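Local coordinates for protein putative thiol-disulfide oxidoreductase (Bacteroides vulgatus, PDB 4GRF) that probably acts as a thiol-disulfide oxidoreductase through its C-terminal thioredoxin domain, the piece given here, which carries a disulfide and a covalently attached glutathione, at residues P10-I15 with E103-V108; Y66-D71 with V91-D96; L33-F38 with P111-V116; K28-L33 with G62-G67. One frame throughout, in Å; residues are numbered along the deposited sequence.

Contact 1 of 4, residues P10-I15 with E103-V108. With GSH (glutathione), chain H.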
# COMPACT_ATOMS: atom_id res chain seq x y z
N PRO A 10 -5.44 2.72 10.88
CA PRO A 10 -5.45 1.51 11.70
C PRO A 10 -4.29 0.55 11.45
O PRO A 10 -3.65 0.56 10.38
CB PRO A 10 -6.78 0.86 11.33
CG PRO A 10 -7.63 1.97 10.88
CD PRO A 10 -6.71 2.90 10.16
N ALA A 11 -4.01 -0.26 12.46
CA ALA A 11 -2.91 -1.20 12.38
C ALA A 11 -3.08 -2.18 11.21
O ALA A 11 -4.19 -2.60 10.86
CB ALA A 11 -2.76 -1.94 13.70
N ILE A 12 -1.95 -2.54 10.60
CA ILE A 12 -1.89 -3.56 9.57
C ILE A 12 -0.60 -4.37 9.79
O ILE A 12 0.47 -3.78 9.99
CB ILE A 12 -1.79 -2.97 8.14
CG1 ILE A 12 -2.89 -1.95 7.83
CG2 ILE A 12 -1.84 -4.08 7.09
CD1 ILE A 12 -2.66 -1.23 6.52
N THR A 13 -0.71 -5.70 9.75
CA THR A 13 0.45 -6.56 9.73
C THR A 13 0.20 -7.66 8.72
O THR A 13 -0.92 -8.18 8.64
CB THR A 13 0.73 -7.22 11.09
OG1 THR A 13 0.73 -6.23 12.12
CG2 THR A 13 2.08 -7.91 11.07
N GLY A 14 1.21 -7.97 7.93
CA GLY A 14 1.18 -9.11 7.03
C GLY A 14 2.58 -9.72 6.96
O GLY A 14 3.52 -9.22 7.58
N ILE A 15 2.69 -10.81 6.19
CA ILE A 15 3.96 -11.48 5.97
C ILE A 15 4.57 -11.05 4.63
O ILE A 15 3.88 -11.06 3.60
CB ILE A 15 3.79 -13.02 6.03
CG1 ILE A 15 3.03 -13.44 7.29
CG2 ILE A 15 5.14 -13.72 5.92
CD1 ILE A 15 3.67 -13.01 8.60
N GLU A 103 -12.46 -3.92 7.11
CA GLU A 103 -13.47 -3.20 7.86
C GLU A 103 -12.87 -1.97 8.54
O GLU A 103 -13.45 -0.90 8.50
CB GLU A 103 -14.12 -4.12 8.88
CG GLU A 103 -15.03 -5.15 8.25
CD GLU A 103 -15.65 -6.07 9.28
OE1 GLU A 103 -15.41 -5.86 10.48
OE2 GLU A 103 -16.38 -7.01 8.87
N SER A 104 -11.68 -2.12 9.11
CA SER A 104 -11.06 -1.02 9.84
C SER A 104 -10.75 0.18 8.93
O SER A 104 -10.76 1.31 9.39
CB SER A 104 -9.80 -1.49 10.58
OG SER A 104 -8.69 -1.64 9.71
N TYR A 105 -10.45 -0.08 7.65
CA TYR A 105 -10.20 0.99 6.68
C TYR A 105 -11.44 1.33 5.86
O TYR A 105 -11.39 2.20 4.99
CB TYR A 105 -9.04 0.60 5.74
CG TYR A 105 -7.68 0.84 6.36
CD1 TYR A 105 -7.09 -0.10 7.20
CD2 TYR A 105 -6.98 2.03 6.10
CE1 TYR A 105 -5.84 0.12 7.75
CE2 TYR A 105 -5.73 2.26 6.64
CZ TYR A 105 -5.16 1.33 7.48
OH TYR A 105 -3.94 1.58 8.01
N CYS A 106 -12.53 0.64 6.18
CA CYS A 106 -13.79 0.75 5.47
C CYS A 106 -13.61 0.67 3.96
O CYS A 106 -14.09 1.53 3.20
CB CYS A 106 -14.53 2.03 5.80
SG CYS A 106 -16.10 2.01 4.92
N ILE A 107 -12.91 -0.37 3.54
CA ILE A 107 -12.60 -0.55 2.13
C ILE A 107 -13.73 -1.25 1.44
O ILE A 107 -14.09 -2.38 1.78
CB ILE A 107 -11.31 -1.35 1.92
CG1 ILE A 107 -10.12 -0.57 2.48
CG2 ILE A 107 -11.09 -1.62 0.44
CD1 ILE A 107 -8.84 -1.38 2.57
N VAL A 108 -14.27 -0.54 0.46
CA VAL A 108 -15.41 -0.99 -0.30
C VAL A 108 -14.98 -1.51 -1.67
O VAL A 108 -15.53 -2.48 -2.18
CB VAL A 108 -16.37 0.20 -0.49
CG1 VAL A 108 -17.54 -0.17 -1.37
CG2 VAL A 108 -16.85 0.71 0.87
N1 GSH H . -14.06 6.30 13.39
CA1 GSH H . -14.97 5.95 12.28
C1 GSH H . -16.38 5.72 12.76
O11 GSH H . -17.32 6.30 12.17
O12 GSH H . -16.57 4.96 13.74
CB1 GSH H . -14.43 4.71 11.57
CG1 GSH H . -15.48 4.06 10.66
CD1 GSH H . -15.49 4.72 9.30
OE1 GSH H . -14.70 5.60 8.99
N2 GSH H . -16.41 4.27 8.44
CA2 GSH H . -16.47 4.78 7.09
C2 GSH H . -16.70 6.26 7.06
O2 GSH H . -17.60 6.78 7.70
CB2 GSH H . -17.57 4.08 6.30
SG2 GSH H . -17.47 2.28 6.42
N3 GSH H . -15.85 6.93 6.28
CA3 GSH H . -15.91 8.36 6.05
C3 GSH H . -15.05 8.74 4.86
O31 GSH H . -14.96 9.94 4.55
O32 GSH H . -14.45 7.84 4.22
O HOH W 1 -6.80 -2.83 11.48
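Pro-10 and Ser-104 lie 6.4 Å apart, CA to CA, where the loop leading into strand 13-15 of this thioredoxin-fold domain passes the C-terminal end of helix 95-104. That end closes in a Schellman motif, with Cys-106 at positive phi and its N bonded back to Glu-103 O. Just inside the turn, Tyr-105 reaches across to the loop. Its CG is anti to the carbonyl carbon (chi1 -81°), a torsion that brings one face of the ring against Pro-10, and its OH donates a bond to Pro-10 O (2.6 Å), meeting a lone pair in the carbonyl plane. Over that face Pro-10 CD lies 3.7 Å from the Tyr-105 ring centroid in a CH-pi contact; the compact, rigid ring of a proline, with its C-H bonds, suits an aromatic face. Ile-12 crosses the ring at about a right angle, CG1 lying 3.6 Å from Tyr-105 CE1, and backs onto Val-34 and Phe-36 of the central sheet. A phenylalanine in place of Tyr-105 would keep the ring but is likely to leave Pro-10 O without its hydrogen-bond donor. Nearer solvent, a water donates to both Ala-11 O (2.7 Å) and Ser-104 OG (2.8 Å), while that hydroxyl also bonds Val-101 O within its helix. In one conformer of Cys-106, SG, anti to the backbone N, forms a 2.0 Å disulfide with SG2 of glutathione.

Contact 2 of 4, residues Y66-D71 with V91-D96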
# COMPACT_ATOMS: atom_id res chain seq x y z
N TYR A 66 3.96 0.51 0.91
CA TYR A 66 3.58 -0.68 1.65
C TYR A 66 2.38 -1.31 0.94
O TYR A 66 1.26 -0.79 0.96
CB TYR A 66 3.24 -0.28 3.09
CG TYR A 66 2.86 -1.38 4.07
CD1 TYR A 66 3.73 -2.42 4.38
CD2 TYR A 66 1.66 -1.32 4.76
CE1 TYR A 66 3.39 -3.38 5.32
CE2 TYR A 66 1.30 -2.27 5.69
CZ TYR A 66 2.17 -3.30 5.97
OH TYR A 66 1.81 -4.24 6.90
N GLY A 67 2.64 -2.41 0.24
CA GLY A 67 1.58 -3.10 -0.47
C GLY A 67 0.95 -4.17 0.40
O GLY A 67 1.67 -4.96 1.05
N VAL A 68 -0.38 -4.19 0.41
CA VAL A 68 -1.15 -5.06 1.28
C VAL A 68 -2.12 -5.87 0.45
O VAL A 68 -3.08 -5.31 -0.09
CB VAL A 68 -1.92 -4.25 2.34
CG1 VAL A 68 -2.69 -5.17 3.27
CG2 VAL A 68 -0.97 -3.35 3.10
N SER A 69 -1.85 -7.17 0.30
CA SER A 69 -2.72 -8.03 -0.51
C SER A 69 -3.68 -8.86 0.31
O SER A 69 -3.34 -9.35 1.39
CB SER A 69 -1.90 -8.97 -1.40
OG SER A 69 -2.74 -9.90 -2.08
N THR A 70 -4.87 -9.01 -0.25
CA THR A 70 -5.91 -9.85 0.29
C THR A 70 -6.02 -11.18 -0.47
O THR A 70 -6.99 -11.91 -0.32
CB THR A 70 -7.27 -9.15 0.21
OG1 THR A 70 -7.60 -8.88 -1.15
CG2 THR A 70 -7.27 -7.85 0.99
N ASP A 71 -5.03 -11.51 -1.27
CA ASP A 71 -5.06 -12.74 -2.06
C ASP A 71 -5.32 -13.99 -1.20
O ASP A 71 -4.66 -14.19 -0.17
CB ASP A 71 -3.74 -12.92 -2.81
CG ASP A 71 -3.77 -12.26 -4.16
OD1 ASP A 71 -4.53 -12.74 -5.02
OD2 ASP A 71 -3.01 -11.29 -4.36
N VAL A 91 3.32 -7.12 1.58
CA VAL A 91 2.85 -8.12 2.53
C VAL A 91 1.55 -8.76 2.09
O VAL A 91 0.76 -8.16 1.37
CB VAL A 91 2.67 -7.58 3.96
CG1 VAL A 91 3.99 -7.04 4.50
CG2 VAL A 91 1.55 -6.54 4.03
N LEU A 92 1.36 -9.99 2.55
CA LEU A 92 0.12 -10.72 2.37
C LEU A 92 -0.56 -10.89 3.71
O LEU A 92 0.05 -11.39 4.68
CB LEU A 92 0.43 -12.10 1.78
CG LEU A 92 -0.75 -13.01 1.49
CD1 LEU A 92 -1.68 -12.38 0.46
CD2 LEU A 92 -0.26 -14.37 1.02
N LEU A 93 -1.82 -10.49 3.78
CA LEU A 93 -2.62 -10.62 5.00
C LEU A 93 -2.90 -12.10 5.26
O LEU A 93 -3.17 -12.88 4.33
CB LEU A 93 -3.92 -9.86 4.90
CG LEU A 93 -3.79 -8.34 4.80
CD1 LEU A 93 -5.16 -7.69 4.65
CD2 LEU A 93 -3.04 -7.79 6.00
N GLN A 94 -2.82 -12.49 6.51
CA GLN A 94 -3.27 -13.84 6.86
C GLN A 94 -4.79 -13.85 6.77
O GLN A 94 -5.45 -12.84 7.03
CB GLN A 94 -2.74 -14.23 8.23
CG GLN A 94 -1.25 -13.98 8.33
CD GLN A 94 -0.55 -14.89 9.31
OE1 GLN A 94 0.25 -14.45 10.12
NE2 GLN A 94 -0.84 -16.18 9.22
N LYS A 95 -5.33 -15.00 6.37
CA LYS A 95 -6.77 -15.18 6.16
C LYS A 95 -7.60 -14.57 7.28
O LYS A 95 -8.57 -13.86 7.02
CB LYS A 95 -7.07 -16.68 6.06
CG LYS A 95 -8.53 -17.07 5.89
CD LYS A 95 -8.65 -18.59 5.79
CE LYS A 95 -9.95 -19.10 6.37
NZ LYS A 95 -11.13 -18.65 5.59
N ASP A 96 -7.21 -14.84 8.52
CA ASP A 96 -7.98 -14.42 9.69
C ASP A 96 -7.90 -12.93 9.96
O ASP A 96 -8.53 -12.44 10.88
CB ASP A 96 -7.49 -15.15 10.94
CG ASP A 96 -8.05 -16.56 11.04
OD1 ASP A 96 -8.89 -16.94 10.19
OD2 ASP A 96 -7.66 -17.28 11.98
O HOH W 2 -5.11 -12.85 2.11
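Val-91 packs against Tyr-66 and Gly-67 with its methyls. CG2 sits between its own backbone N and carbonyl carbon, which sets it 3.4 Å from Gly-67 O and against the phenol end of Tyr-66; CG1 lies 3.8 Å from Tyr-66 CE1. Tyr-66 extends here with CG anti to its N (chi1 -178°), and its hydroxyl bonds Val-22 O. On the same face Val-68 lies alongside Val-91 and puts CG1 3.7 Å from Leu-93 CG; valine and leucine, bulky and apolar, suit this buried face of the sheet. These strands, 63-69 and 89-92, are the parallel pair of a beta-alpha-beta crossover through helix 74-84. Nearly straight bonds join Val-91 N to Gly-67 O, Ser-69 N to Val-91 O and Leu-93 N to Ser-69 O. The opposite face holds Ser-69, whose OG accepts from Asp-71 N (2.9 Å), an ST turn, and donates to Asp-71 OD2 (2.7 Å) on the anti side of the carboxylate, about 30° out of its plane. OD2 also receives Ala-39 N. Leu-92 reaches over the ST turn, with CD1 3.5 Å from Asp-71 O, and touches Trp-77 of the crossover helix. A water donates to both Asp-71 O and Leu-93 O.

Contact 3 of 4, residues L33-F38 with P111-V116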
# COMPACT_ATOMS: atom_id res chain seq x y z
N LEU A 33 2.82 5.26 1.10
CA LEU A 33 1.68 4.97 0.28
C LEU A 33 1.29 3.55 0.63
O LEU A 33 2.11 2.64 0.55
CB LEU A 33 2.06 5.05 -1.20
CG LEU A 33 1.07 5.49 -2.27
CD1 LEU A 33 0.42 6.84 -1.98
CD2 LEU A 33 1.83 5.58 -3.58
N VAL A 34 0.05 3.38 1.05
CA VAL A 34 -0.48 2.06 1.33
C VAL A 34 -1.40 1.65 0.17
O VAL A 34 -2.36 2.37 -0.16
CB VAL A 34 -1.22 2.04 2.66
CG1 VAL A 34 -1.69 0.64 2.99
CG2 VAL A 34 -0.32 2.56 3.77
N ASP A 35 -1.04 0.55 -0.47
CA ASP A 35 -1.73 0.04 -1.65
C ASP A 35 -2.40 -1.28 -1.31
O ASP A 35 -1.72 -2.29 -1.17
CB ASP A 35 -0.70 -0.18 -2.75
CG ASP A 35 -1.28 -0.77 -3.99
OD1 ASP A 35 -2.50 -0.66 -4.17
OD2 ASP A 35 -0.49 -1.35 -4.78
N PHE A 36 -3.71 -1.25 -1.11
CA PHE A 36 -4.49 -2.46 -0.89
C PHE A 36 -4.92 -3.03 -2.25
O PHE A 36 -5.53 -2.34 -3.08
CB PHE A 36 -5.75 -2.18 -0.08
CG PHE A 36 -5.52 -1.63 1.32
CD1 PHE A 36 -5.36 -0.28 1.53
CD2 PHE A 36 -5.51 -2.48 2.41
CE1 PHE A 36 -5.18 0.22 2.82
CE2 PHE A 36 -5.34 -1.98 3.69
CZ PHE A 36 -5.16 -0.64 3.89
N TRP A 37 -4.61 -4.30 -2.46
CA TRP A 37 -4.76 -4.91 -3.78
C TRP A 37 -4.86 -6.43 -3.69
O TRP A 37 -4.76 -7.02 -2.63
CB TRP A 37 -3.58 -4.52 -4.67
CG TRP A 37 -2.30 -5.19 -4.29
CD1 TRP A 37 -1.56 -4.97 -3.16
CD2 TRP A 37 -1.62 -6.21 -5.01
NE1 TRP A 37 -0.46 -5.77 -3.14
CE2 TRP A 37 -0.48 -6.56 -4.26
CE3 TRP A 37 -1.87 -6.88 -6.21
CZ2 TRP A 37 0.41 -7.53 -4.67
CZ3 TRP A 37 -0.98 -7.84 -6.61
CH2 TRP A 37 0.15 -8.16 -5.85
N PHE A 38 -5.09 -7.06 -4.85
CA PHE A 38 -4.92 -8.49 -4.95
C PHE A 38 -4.68 -8.77 -6.43
O PHE A 38 -4.95 -7.93 -7.27
CB PHE A 38 -6.16 -9.26 -4.44
CG PHE A 38 -7.45 -8.75 -4.98
CD1 PHE A 38 -8.09 -7.68 -4.35
CD2 PHE A 38 -8.03 -9.30 -6.11
CE1 PHE A 38 -9.29 -7.19 -4.85
CE2 PHE A 38 -9.23 -8.81 -6.60
CZ PHE A 38 -9.86 -7.75 -5.97
N PRO A 111 -8.71 -0.57 -6.78
CA PRO A 111 -7.63 -0.34 -5.85
C PRO A 111 -8.04 0.63 -4.73
O PRO A 111 -8.96 1.42 -4.90
CB PRO A 111 -6.55 0.31 -6.73
CG PRO A 111 -7.30 1.00 -7.80
CD PRO A 111 -8.50 0.14 -8.06
N HIS A 112 -7.37 0.51 -3.60
CA HIS A 112 -7.50 1.44 -2.51
C HIS A 112 -6.09 1.90 -2.15
O HIS A 112 -5.28 1.13 -1.59
CB HIS A 112 -8.16 0.80 -1.31
CG HIS A 112 -8.55 1.79 -0.27
ND1 HIS A 112 -9.58 2.69 -0.47
CD2 HIS A 112 -8.06 2.04 0.96
CE1 HIS A 112 -9.69 3.45 0.60
NE2 HIS A 112 -8.79 3.07 1.48
N ILE A 113 -5.78 3.13 -2.55
CA ILE A 113 -4.43 3.66 -2.36
C ILE A 113 -4.49 4.98 -1.59
O ILE A 113 -5.11 5.95 -2.04
CB ILE A 113 -3.72 3.88 -3.70
CG1 ILE A 113 -3.78 2.61 -4.54
CG2 ILE A 113 -2.28 4.31 -3.46
CD1 ILE A 113 -3.15 2.76 -5.92
N ILE A 114 -3.84 5.00 -0.44
CA ILE A 114 -3.86 6.14 0.45
C ILE A 114 -2.43 6.55 0.81
O ILE A 114 -1.50 5.78 0.65
CB ILE A 114 -4.63 5.84 1.75
CG1 ILE A 114 -3.99 4.68 2.51
CG2 ILE A 114 -6.09 5.52 1.42
CD1 ILE A 114 -4.61 4.41 3.86
N LEU A 115 -2.26 7.77 1.31
CA LEU A 115 -0.98 8.28 1.75
C LEU A 115 -1.05 8.53 3.24
O LEU A 115 -1.96 9.23 3.71
CB LEU A 115 -0.59 9.59 1.05
CG LEU A 115 0.83 10.10 1.38
CD1 LEU A 115 1.92 9.08 1.06
CD2 LEU A 115 1.10 11.43 0.69
N VAL A 116 -0.14 7.90 3.97
CA VAL A 116 -0.01 8.04 5.42
C VAL A 116 1.23 8.88 5.76
O VAL A 116 2.30 8.69 5.19
CB VAL A 116 0.07 6.65 6.07
CG1 VAL A 116 0.26 6.77 7.58
CG2 VAL A 116 -1.19 5.85 5.73
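Strands 31-37 and 112-116 run antiparallel in the core of the thioredoxin fold, with Val-34 facing Ile-114 and Phe-36 facing His-112; the short segments make an angle of 162°. Pro-111, just before the second strand, follows a cis peptide bond and touches Trp-43 and Cys-44, which matches the cis-proline beside the CxxC motif of thioredoxins.

The backbone bonds come in pairs. Val-34 N to Ile-114 O (2.9 Å) is answered by Ile-114 N to Val-34 O (3.0 Å), whereas Phe-36 N to His-112 O (2.9 Å) has only a weak return from His-112 N to Phe-36 O (3.4 Å). Leu-33 CA and Ile-113 CA add CA-H...O contacts to Ile-114 O and Val-34 O.

Apolar packing occupies both faces. Leu-33 crosses Ile-113, CG to CG2 at 3.7 Å, on the face covered by helix 129-140. On the other, Ile-114 turns CG1 between its backbone N and carbonyl carbon (chi1 60°), bringing it beside Val-34 CB; beta-branched residues suit an extended strand and fill this core.

The aromatic pair lies on the face of Val-34 and Ile-114. Phe-36 and His-112 point the same way, their planes inclined at 52°, and Phe-36 CD1 approaches the edge of the imidazole, 3.6 Å from His-112 CD2. The edge of the phenyl ring also meets His-112 O.

One polar group enters the face of Leu-33 and Ile-113: Asp-35, probably the counterpart of the buried aspartate of thioredoxins. Its OD1, buried without a hydrogen-bonding partner in the model, rests 3.5 Å from Ile-113 CG1.

Contact 4 of 4, residues K28-L33 with G62-G67. With SO4 (sulfate ion), chain E.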
# COMPACT_ATOMS: atom_id res chain seq x y z
N LYS A 28 6.79 4.22 10.61
CA LYS A 28 6.72 5.50 11.28
C LYS A 28 8.01 6.27 11.01
O LYS A 28 9.11 5.70 10.99
CB LYS A 28 6.50 5.31 12.78
CG LYS A 28 5.08 4.91 13.16
CD LYS A 28 4.20 6.12 13.40
CE LYS A 28 2.74 5.79 13.63
NZ LYS A 28 2.45 4.54 14.37
N GLY A 29 7.85 7.57 10.78
CA GLY A 29 8.97 8.40 10.38
C GLY A 29 9.02 8.67 8.89
O GLY A 29 9.69 9.60 8.45
N LYS A 30 8.32 7.85 8.10
CA LYS A 30 8.25 8.03 6.66
C LYS A 30 6.83 8.28 6.19
O LYS A 30 5.88 7.91 6.86
CB LYS A 30 8.76 6.78 5.94
CG LYS A 30 10.23 6.53 6.15
CD LYS A 30 10.70 5.32 5.37
CE LYS A 30 12.17 5.07 5.63
NZ LYS A 30 12.67 4.06 4.66
N TYR A 31 6.70 8.97 5.05
CA TYR A 31 5.45 8.94 4.31
C TYR A 31 5.35 7.55 3.69
O TYR A 31 6.33 7.02 3.19
CB TYR A 31 5.44 10.02 3.23
CG TYR A 31 5.12 11.38 3.77
CD1 TYR A 31 3.81 11.77 3.97
CD2 TYR A 31 6.13 12.29 4.03
CE1 TYR A 31 3.51 13.04 4.45
CE2 TYR A 31 5.84 13.54 4.52
CZ TYR A 31 4.53 13.91 4.74
OH TYR A 31 4.26 15.17 5.24
N VAL A 32 4.15 6.98 3.74
CA VAL A 32 3.92 5.65 3.21
C VAL A 32 2.68 5.68 2.35
O VAL A 32 1.62 6.05 2.81
CB VAL A 32 3.65 4.64 4.35
CG1 VAL A 32 3.66 3.22 3.79
CG2 VAL A 32 4.68 4.78 5.47
N LEU A 33 2.82 5.26 1.10
CA LEU A 33 1.68 4.97 0.28
C LEU A 33 1.29 3.55 0.63
O LEU A 33 2.11 2.64 0.55
CB LEU A 33 2.06 5.05 -1.20
CG LEU A 33 1.07 5.49 -2.27
CD1 LEU A 33 0.42 6.84 -1.98
CD2 LEU A 33 1.83 5.58 -3.58
N GLY A 62 12.50 9.79 2.63
CA GLY A 62 11.58 9.57 3.74
C GLY A 62 10.22 9.11 3.23
O GLY A 62 9.18 9.60 3.69
N PHE A 63 10.25 8.22 2.25
CA PHE A 63 9.05 7.70 1.62
C PHE A 63 9.20 6.23 1.29
O PHE A 63 10.26 5.78 0.83
CB PHE A 63 8.76 8.44 0.32
CG PHE A 63 7.62 7.86 -0.48
CD1 PHE A 63 6.33 8.07 -0.09
CD2 PHE A 63 7.87 7.09 -1.62
CE1 PHE A 63 5.29 7.55 -0.83
CE2 PHE A 63 6.83 6.56 -2.35
CZ PHE A 63 5.53 6.78 -1.96
N THR A 64 8.13 5.47 1.47
CA THR A 64 8.09 4.12 0.93
C THR A 64 6.67 3.72 0.50
O THR A 64 5.70 4.46 0.68
CB THR A 64 8.70 3.08 1.90
OG1 THR A 64 8.92 1.85 1.20
CG2 THR A 64 7.82 2.86 3.12
N ILE A 65 6.57 2.55 -0.13
CA ILE A 65 5.28 1.97 -0.46
C ILE A 65 5.14 0.67 0.31
O ILE A 65 6.07 -0.16 0.37
CB ILE A 65 5.12 1.72 -1.98
CG1 ILE A 65 5.32 3.04 -2.76
CG2 ILE A 65 3.76 1.08 -2.27
CD1 ILE A 65 5.26 2.91 -4.28
N TYR A 66 3.96 0.51 0.91
CA TYR A 66 3.58 -0.68 1.65
C TYR A 66 2.38 -1.31 0.94
O TYR A 66 1.26 -0.79 0.96
CB TYR A 66 3.24 -0.28 3.09
CG TYR A 66 2.86 -1.38 4.07
CD1 TYR A 66 3.73 -2.42 4.38
CD2 TYR A 66 1.66 -1.32 4.76
CE1 TYR A 66 3.39 -3.38 5.32
CE2 TYR A 66 1.30 -2.27 5.69
CZ TYR A 66 2.17 -3.30 5.97
OH TYR A 66 1.81 -4.24 6.90
N GLY A 67 2.64 -2.41 0.24
CA GLY A 67 1.58 -3.10 -0.47
C GLY A 67 0.95 -4.17 0.40
O GLY A 67 1.67 -4.96 1.05
S SO4 E . 12.27 0.68 1.94
O1 SO4 E . 13.36 1.54 2.44
O2 SO4 E . 11.47 1.44 0.94
O3 SO4 E . 12.83 -0.53 1.31
O4 SO4 E . 11.43 0.27 3.10
O HOH W 3 12.37 4.06 1.63
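Tyr-31 pairs with Phe-63, and Val-32 with Thr-64, in the parallel start of strands 31-37 and 63-69, where apolar side chains pack tightly. The ring of Phe-63, with CG anti to the backbone N (chi1 173°), is laid along the neighbouring strand: CD1 lies 3.4 Å from Tyr-31 O, CZ 4.0 Å from Leu-33 CB, and Tyr-31 CB meets the ring edge in plane. An alanine at Phe-63 would remove the ring and would probably open a gap beside Tyr-31 and Leu-33. Val-32 presses CG1 to within 3.6 Å of Tyr-66 CB. Backbone bonds hold the register, among them Thr-64 N to Tyr-31 O (2.9 Å). Gly-62, whose O accepts from Tyr-31 N, suits its place because a CB at these backbone angles would jam against the preceding carbonyl O.

The end at Lys-30 and a bound sulfate is looser and wetter. Lys-30 touches Gly-62 with CB, then extends to a water, which accepts from NZ at 3.0 Å. Thr-64 OG1 donates to O2 of the sulfate (2.6 Å), an ion probably from the crystallisation liquor, also held by Tyr-55 OH and Asn-89 ND2. Helix 129-140 brings Val-136 against Phe-63 and Leu-33, while helix 48-58 brings Phe-58 onto Phe-63 and Leu-51 onto Leu-33.

Contacts 2, 3 and 4 all lie in the central mixed sheet, whose strands run in the order 89-92, 63-69, 31-37, 112-116 and 122-124. Contacts 3 and 4 share Leu-33, their centres about 11 Å apart; contacts 2 and 4 share Tyr-66 and Gly-67, but stand about 17 Å apart on opposite sides of the chain's centre. Contact 1 lies against the sheet, about 9 Å from contact 2, centre to centre. Along the chain, contacts 2 and 4 fall between the segments of contact 1, while those of contact 3 alternate with those of contacts 1 and 4. The chain thus returns late to set strand 112-116 beside 31-37, bringing its cis-proline end to the Cys-41 to Cys-44 disulfide.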